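Local coordinates for protein phosphatase (Thermotoga maritima, PDB 1NF2) that is probably a magnesium-dependent phosphatase of the haloacid dehalogenase family, removing phosphate groups from a substrate not identified here, at residues 42-45 with 46-49; 70-73 with 74-77; 159-162 with 163-167. All coordinates share one frame; numbering follows the deposited sequence.

Interaction 1: 42-45 with 46-49; sequences GRML and VSTL. With SO4 (sulfate ion), chain D.
T48 turns OG1 anti to its own carbonyl carbon and beside its backbone N (chi1 -53°), which swings the hydroxyl back along the helix to M44 O, 2.8 Å from T48 OG1. The amide of T48 donates to the same oxygen, T48 N to M44 O being 3.1 Å, but from the opposite face of the carbonyl plane. One residue thus clasps one oxygen from both faces. With an alanine at T48 the hydroxyl is gone, and M44 O would probably lose the bond on one face of its plane.

M44 is the N-cap residue, and a water sits between its N and S47 OG, 2.9 Å from each. D108, from outside, accepts a hydrogen bond from L45 N at the start of the helix. One residue on from T48, L49 N donates to L45 O at 2.8 Å and nearly straight (167°). Their side chains also meet, L45 CD2 lying only 3.3 Å from L49 CG; this is tight, and the placing of the L45 branches is somewhat doubtful. Both leucines reach strand 69-72.

Just before M44, R43 brings its CB close to T48 OG1 and S47 CB, while its guanidinium group makes a salt bridge to D10, a magnesium ligand. G42 N donates to the sulfate, 3.0 Å from SO4 O1, and a CB on G42 would run into that ion. K191 holds the sulfate too, consistent with the phosphate-binding corner of a haloacid dehalogenase active site, where the loop after strand 36-40 leads into a capped helix.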
loop_
_atom_site.group_PDB
_atom_site.type_symbol
_atom_site.label_atom_id
_atom_site.label_comp_id
_atom_site.label_asym_id
_atom_site.label_seq_id
_atom_site.Cartn_x
_atom_site.Cartn_y
_atom_site.Cartn_z
ATOM N N GLY A 42 -0.266 1.446 -0.463
ATOM C CA GLY A 42 0.233 1.167 0.869
ATOM C C GLY A 42 -0.909 1.344 1.855
ATOM O O GLY A 42 -0.796 0.991 3.030
ATOM N N ARG A 43 -2.027 1.879 1.363
ATOM C CA ARG A 43 -3.213 2.126 2.185
ATOM C C ARG A 43 -3.968 0.835 2.509
ATOM O O ARG A 43 -3.677 -0.220 1.945
ATOM C CB ARG A 43 -4.149 3.116 1.468
ATOM C CG ARG A 43 -3.429 4.350 0.918
ATOM C CD ARG A 43 -4.376 5.335 0.230
ATOM N NE ARG A 43 -4.953 6.281 1.175
ATOM C CZ ARG A 43 -4.490 7.509 1.392
ATOM N NH1 ARG A 43 -3.438 7.958 0.725
ATOM N NH2 ARG A 43 -5.077 8.286 2.290
ATOM N N MET A 44 -4.925 0.929 3.432
ATOM C CA MET A 44 -5.740 -0.213 3.844
ATOM C C MET A 44 -6.491 -0.777 2.629
ATOM O O MET A 44 -6.635 -0.096 1.617
ATOM C CB MET A 44 -6.755 0.216 4.922
ATOM C CG MET A 44 -6.158 0.768 6.225
ATOM S SD MET A 44 -7.405 1.376 7.423
ATOM C CE MET A 44 -8.211 -0.063 7.721
ATOM N N LEU A 45 -6.975 -2.013 2.729
ATOM C CA LEU A 45 -7.702 -2.626 1.618
ATOM C C LEU A 45 -9.010 -1.878 1.367
ATOM O O LEU A 45 -9.356 -1.576 0.224
ATOM C CB LEU A 45 -8.012 -4.092 1.923
ATOM C CG LEU A 45 -8.279 -5.105 0.796
ATOM C CD1 LEU A 45 -9.484 -5.947 1.179
ATOM C CD2 LEU A 45 -8.509 -4.429 -0.540
ATOM N N VAL A 46 -9.742 -1.592 2.439
ATOM C CA VAL A 46 -11.008 -0.882 2.322
ATOM C C VAL A 46 -10.838 0.493 1.696
ATOM O O VAL A 46 -11.647 0.900 0.861
ATOM C CB VAL A 46 -11.706 -0.712 3.692
ATOM C CG1 VAL A 46 -12.363 -2.005 4.092
ATOM C CG2 VAL A 46 -10.700 -0.272 4.746
ATOM N N SER A 47 -9.792 1.208 2.097
ATOM C CA SER A 47 -9.542 2.535 1.554
ATOM C C SER A 47 -9.290 2.449 0.053
ATOM O O SER A 47 -9.750 3.298 -0.719
ATOM C CB SER A 47 -8.325 3.173 2.230
ATOM O OG SER A 47 -8.509 3.269 3.634
ATOM N N THR A 48 -8.564 1.414 -0.353
ATOM C CA THR A 48 -8.231 1.223 -1.753
ATOM C C THR A 48 -9.455 0.814 -2.569
ATOM O O THR A 48 -9.696 1.358 -3.644
ATOM C CB THR A 48 -7.106 0.167 -1.901
ATOM O OG1 THR A 48 -5.998 0.536 -1.062
ATOM C CG2 THR A 48 -6.629 0.076 -3.356
ATOM N N LEU A 49 -10.240 -0.128 -2.059
ATOM C CA LEU A 49 -11.430 -0.566 -2.776
ATOM C C LEU A 49 -12.447 0.571 -2.874
ATOM O O LEU A 49 -13.236 0.626 -3.818
ATOM C CB LEU A 49 -12.074 -1.771 -2.077
ATOM C CG LEU A 49 -11.213 -3.032 -1.918
ATOM C CD1 LEU A 49 -12.025 -4.112 -1.237
ATOM C CD2 LEU A 49 -10.722 -3.510 -3.270
HETATM S S SO4 D . 2.382 4.244 -1.157
HETATM O O1 SO4 D . 1.163 3.729 -1.778
HETATM O O2 SO4 D . 2.296 4.040 0.293
HETATM O O3 SO4 D . 3.529 3.515 -1.720
HETATM O O4 SO4 D . 2.535 5.682 -1.402
HETATM O O HOH W 1 -5.755 3.495 4.396
#

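Interaction 2: 70-73 with 74-77; sequences VYLP and EEGV
L72 O takes a hydrogen bond from G76 N at 2.7 Å, with the donor lying in the carbonyl plane. The return bond, L72 N to G76 O, is 2.8 Å and straighter at its hydrogen (166°), yet its donor stands above the plane of the G76 carbonyl. These two bonds make L72 and G76 the hydrogen-bonded antiparallel pair next to the turn. Y71 and V77 follow as a non-hydrogen-bonded pair, where CA-H...O contacts take over: Y71 CA lies 3.4 Å from G76 O, and V77 CA lies as far from V70 O.

Two residues, E75 and G76, stand opposite L72 where a regular ladder has one: a classic beta bulge. At the backbone angles of G76 a CB would collide with the carbonyl oxygen of E75, a clash glycine avoids.

L72 runs alongside both glutamates. Its CD1 touches E75 CG at 3.5 Å and E74 OE1 at 3.6 Å. E74 gets there by bending at chi2 (-76°), which folds its carboxylate back over L72 and P73. E75 is poorly ordered, though its OE1 is modelled in a salt bridge to R201 of helix 191-202, the helix that also packs on L72. The ring of Y71 lies obliquely near G76, and its OH is hydrogen-bonded to T59.

Chemically, E74 lays carboxylate oxygens against carbon and E75 meets L72 through CG, leaving the polar hold to the backbone pair.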
loop_
_atom_site.group_PDB
_atom_site.type_symbol
_atom_site.label_atom_id
_atom_site.label_comp_id
_atom_site.label_asym_id
_atom_site.label_seq_id
_atom_site.Cartn_x
_atom_site.Cartn_y
_atom_site.Cartn_z
ATOM N N VAL A 70 -3.412 -9.214 -1.233
ATOM C CA VAL A 70 -3.681 -9.324 -2.664
ATOM C C VAL A 70 -5.150 -9.725 -2.739
ATOM O O VAL A 70 -5.556 -10.746 -2.184
ATOM C CB VAL A 70 -2.810 -10.398 -3.357
ATOM C CG1 VAL A 70 -3.211 -10.530 -4.827
ATOM C CG2 VAL A 70 -1.342 -10.015 -3.267
ATOM N N TYR A 71 -5.945 -8.901 -3.410
ATOM C CA TYR A 71 -7.374 -9.142 -3.535
ATOM C C TYR A 71 -7.851 -9.268 -4.981
ATOM O O TYR A 71 -7.379 -8.555 -5.866
ATOM C CB TYR A 71 -8.111 -8.005 -2.823
ATOM C CG TYR A 71 -9.543 -7.768 -3.256
ATOM C CD1 TYR A 71 -9.836 -7.148 -4.480
ATOM C CD2 TYR A 71 -10.609 -8.130 -2.431
ATOM C CE1 TYR A 71 -11.150 -6.895 -4.869
ATOM C CE2 TYR A 71 -11.931 -7.878 -2.808
ATOM C CZ TYR A 71 -12.193 -7.260 -4.029
ATOM O OH TYR A 71 -13.494 -7.003 -4.396
ATOM N N LEU A 72 -8.783 -10.191 -5.207
ATOM C CA LEU A 72 -9.384 -10.415 -6.524
ATOM C C LEU A 72 -10.883 -10.192 -6.373
ATOM O O LEU A 72 -11.509 -10.737 -5.462
ATOM C CB LEU A 72 -9.137 -11.845 -7.031
ATOM C CG LEU A 72 -7.725 -12.166 -7.522
ATOM C CD1 LEU A 72 -7.678 -13.575 -8.104
ATOM C CD2 LEU A 72 -7.318 -11.153 -8.574
ATOM N N PRO A 73 -11.476 -9.380 -7.266
ATOM C CA PRO A 73 -12.908 -9.071 -7.239
ATOM C C PRO A 73 -13.802 -10.290 -7.005
ATOM O O PRO A 73 -14.814 -10.204 -6.312
ATOM C CB PRO A 73 -13.143 -8.440 -8.608
ATOM C CG PRO A 73 -11.843 -7.722 -8.862
ATOM C CD PRO A 73 -10.830 -8.763 -8.441
ATOM N N GLU A 74 -13.417 -11.425 -7.574
ATOM C CA GLU A 74 -14.212 -12.638 -7.438
ATOM C C GLU A 74 -13.858 -13.515 -6.234
ATOM O O GLU A 74 -14.731 -13.860 -5.440
ATOM C CB GLU A 74 -14.128 -13.467 -8.729
ATOM C CG GLU A 74 -12.753 -14.069 -9.058
ATOM C CD GLU A 74 -11.743 -13.069 -9.617
ATOM O OE1 GLU A 74 -10.694 -13.524 -10.131
ATOM O OE2 GLU A 74 -11.985 -11.843 -9.546
ATOM N N GLU A 75 -12.581 -13.861 -6.103
ATOM C CA GLU A 75 -12.097 -14.719 -5.019
ATOM C C GLU A 75 -11.999 -14.010 -3.667
ATOM O O GLU A 75 -12.180 -14.629 -2.617
ATOM C CB GLU A 75 -10.708 -15.264 -5.364
ATOM C CG GLU A 75 -10.412 -15.390 -6.852
ATOM C CD GLU A 75 -11.063 -16.599 -7.489
ATOM O OE1 GLU A 75 -10.983 -16.727 -8.731
ATOM O OE2 GLU A 75 -11.647 -17.421 -6.754
ATOM N N GLY A 76 -11.704 -12.715 -3.698
ATOM C CA GLY A 76 -11.538 -11.964 -2.467
ATOM C C GLY A 76 -10.049 -11.949 -2.163
ATOM O O GLY A 76 -9.232 -11.911 -3.087
ATOM N N VAL A 77 -9.685 -11.994 -0.884
ATOM C CA VAL A 77 -8.278 -11.989 -0.490
ATOM C C VAL A 77 -7.639 -13.355 -0.714
ATOM O O VAL A 77 -8.094 -14.355 -0.159
ATOM C CB VAL A 77 -8.120 -11.597 0.997
ATOM C CG1 VAL A 77 -6.655 -11.706 1.425
ATOM C CG2 VAL A 77 -8.625 -10.171 1.209
#

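Interaction 3: 159-162 with 163-167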
loop_
_atom_site.group_PDB
_atom_site.type_symbol
_atom_site.label_atom_id
_atom_site.label_comp_id
_atom_site.label_asym_id
_atom_site.label_seq_id
_atom_site.Cartn_x
_atom_site.Cartn_y
_atom_site.Cartn_z
ATOM N N GLU A 159 13.871 6.898 19.579
ATOM C CA GLU A 159 14.437 6.012 20.585
ATOM C C GLU A 159 13.703 4.675 20.548
ATOM O O GLU A 159 14.326 3.615 20.567
ATOM C CB GLU A 159 14.321 6.651 21.973
ATOM C CG GLU A 159 15.052 7.986 22.086
ATOM C CD GLU A 159 14.869 8.660 23.436
ATOM O OE1 GLU A 159 15.413 9.768 23.621
ATOM O OE2 GLU A 159 14.184 8.091 24.311
ATOM N N LEU A 160 12.377 4.729 20.487
ATOM C CA LEU A 160 11.585 3.513 20.432
ATOM C C LEU A 160 11.981 2.698 19.209
ATOM O O LEU A 160 12.115 1.478 19.279
ATOM C CB LEU A 160 10.100 3.854 20.388
ATOM C CG LEU A 160 9.572 4.496 21.669
ATOM C CD1 LEU A 160 8.092 4.794 21.522
ATOM C CD2 LEU A 160 9.813 3.554 22.844
ATOM N N LYS A 161 12.181 3.385 18.090
ATOM C CA LYS A 161 12.583 2.740 16.846
ATOM C C LYS A 161 13.849 1.926 17.106
ATOM O O LYS A 161 13.934 0.746 16.768
ATOM C CB LYS A 161 12.860 3.809 15.790
ATOM C CG LYS A 161 12.919 3.310 14.363
ATOM C CD LYS A 161 14.249 2.692 14.008
ATOM C CE LYS A 161 14.253 2.267 12.545
ATOM N NZ LYS A 161 15.593 1.811 12.084
ATOM N N GLU A 162 14.825 2.578 17.724
ATOM C CA GLU A 162 16.112 1.970 18.043
ATOM C C GLU A 162 16.009 0.647 18.808
ATOM O O GLU A 162 16.555 -0.369 18.381
ATOM C CB GLU A 162 16.951 2.961 18.853
ATOM C CG GLU A 162 18.380 2.520 19.108
ATOM C CD GLU A 162 19.115 3.446 20.064
ATOM O OE1 GLU A 162 18.769 3.465 21.271
ATOM O OE2 GLU A 162 20.038 4.154 19.604
ATOM N N ILE A 163 15.306 0.654 19.933
ATOM C CA ILE A 163 15.188 -0.558 20.730
ATOM C C ILE A 163 14.307 -1.652 20.117
ATOM O O ILE A 163 14.580 -2.839 20.294
ATOM C CB ILE A 163 14.683 -0.246 22.166
ATOM C CG1 ILE A 163 13.204 -0.591 22.291
ATOM C CG2 ILE A 163 14.904 1.223 22.487
ATOM C CD1 ILE A 163 12.754 -0.797 23.711
ATOM N N LEU A 164 13.251 -1.265 19.404
ATOM C CA LEU A 164 12.376 -2.259 18.798
ATOM C C LEU A 164 13.040 -2.918 17.598
ATOM O O LEU A 164 12.811 -4.097 17.324
ATOM C CB LEU A 164 11.030 -1.633 18.408
ATOM C CG LEU A 164 10.140 -1.346 19.623
ATOM C CD1 LEU A 164 8.897 -0.586 19.212
ATOM C CD2 LEU A 164 9.770 -2.665 20.290
ATOM N N SER A 165 13.881 -2.171 16.895
ATOM C CA SER A 165 14.580 -2.726 15.743
ATOM C C SER A 165 15.632 -3.733 16.223
ATOM O O SER A 165 15.692 -4.860 15.736
ATOM C CB SER A 165 15.254 -1.610 14.942
ATOM O OG SER A 165 15.897 -2.136 13.792
ATOM N N GLU A 166 16.458 -3.318 17.182
ATOM C CA GLU A 166 17.499 -4.183 17.740
ATOM C C GLU A 166 16.906 -5.479 18.273
ATOM O O GLU A 166 17.466 -6.556 18.091
ATOM C CB GLU A 166 18.214 -3.475 18.891
ATOM C CG GLU A 166 19.076 -2.308 18.479
ATOM C CD GLU A 166 20.316 -2.744 17.732
ATOM O OE1 GLU A 166 20.186 -3.287 16.616
ATOM O OE2 GLU A 166 21.427 -2.546 18.267
ATOM N N ARG A 167 15.758 -5.357 18.929
ATOM C CA ARG A 167 15.088 -6.499 19.534
ATOM C C ARG A 167 14.275 -7.380 18.588
ATOM O O ARG A 167 14.223 -8.597 18.771
ATOM C CB ARG A 167 14.182 -6.009 20.666
ATOM C CG ARG A 167 13.385 -7.104 21.359
ATOM C CD ARG A 167 14.281 -8.090 22.114
ATOM N NE ARG A 167 13.474 -9.099 22.794
ATOM C CZ ARG A 167 12.793 -10.058 22.171
ATOM N NH1 ARG A 167 12.831 -10.152 20.843
ATOM N NH2 ARG A 167 12.036 -10.900 22.870
#
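I163, L164, S165 and E166 each send their amide back four residues, and these bonds carry the contact. S165 N to K161 O is the shortest at 2.9 Å, followed by L164 N to L160 O at 3.0 Å. I163 N to E159 O and E166 N to E162 O are both longer, 3.2 Å.

Side-chain carbons then settle against the same oxygens. L164 CB rests 3.4 Å from L160 O and S165 CB 3.3 Å from K161 O. E166 puts CG anti to its carbonyl carbon (chi1 -69°), which brings that CG to 3.2 Å from E162 O. I163 CG2 is modelled close to E159 O, but its chi1 (102°) fits no usual rotamer and the contact is doubtful. The carboxylates of E162 and E166 stay well apart.

Further out, L160 and L164 both press on L150 of strand 147-151, and S165 meets V174 of strand 172-178. Y94 of helix 85-95 touches I163, L164 and R167. E159, E162 and E166 are exposed. This is an amphipathic alpha-helix packed by its leucine side on a largely antiparallel sheet, an alpha+beta layering.

Along the chain the three contacts come in series. Interactions 1 and 2 are neighbours, their centres about 13 Å apart, and they touch where L49 CD2 packs on Y71 CE1 at 3.8 Å: helix 45-55 lies against the hairpin at one edge of the eight-stranded sheet, which also carries the magnesium site. Interaction 3 stands apart, its centre about 28 Å from that of interaction 1 and about 35 Å from that of interaction 2, on a helix packed against the separate six-stranded sheet. The model therefore pairs a metal-binding core with a second domain, probably the substrate-binding one, and interaction 1 is the one beside the magnesium site, probably the catalytic centre.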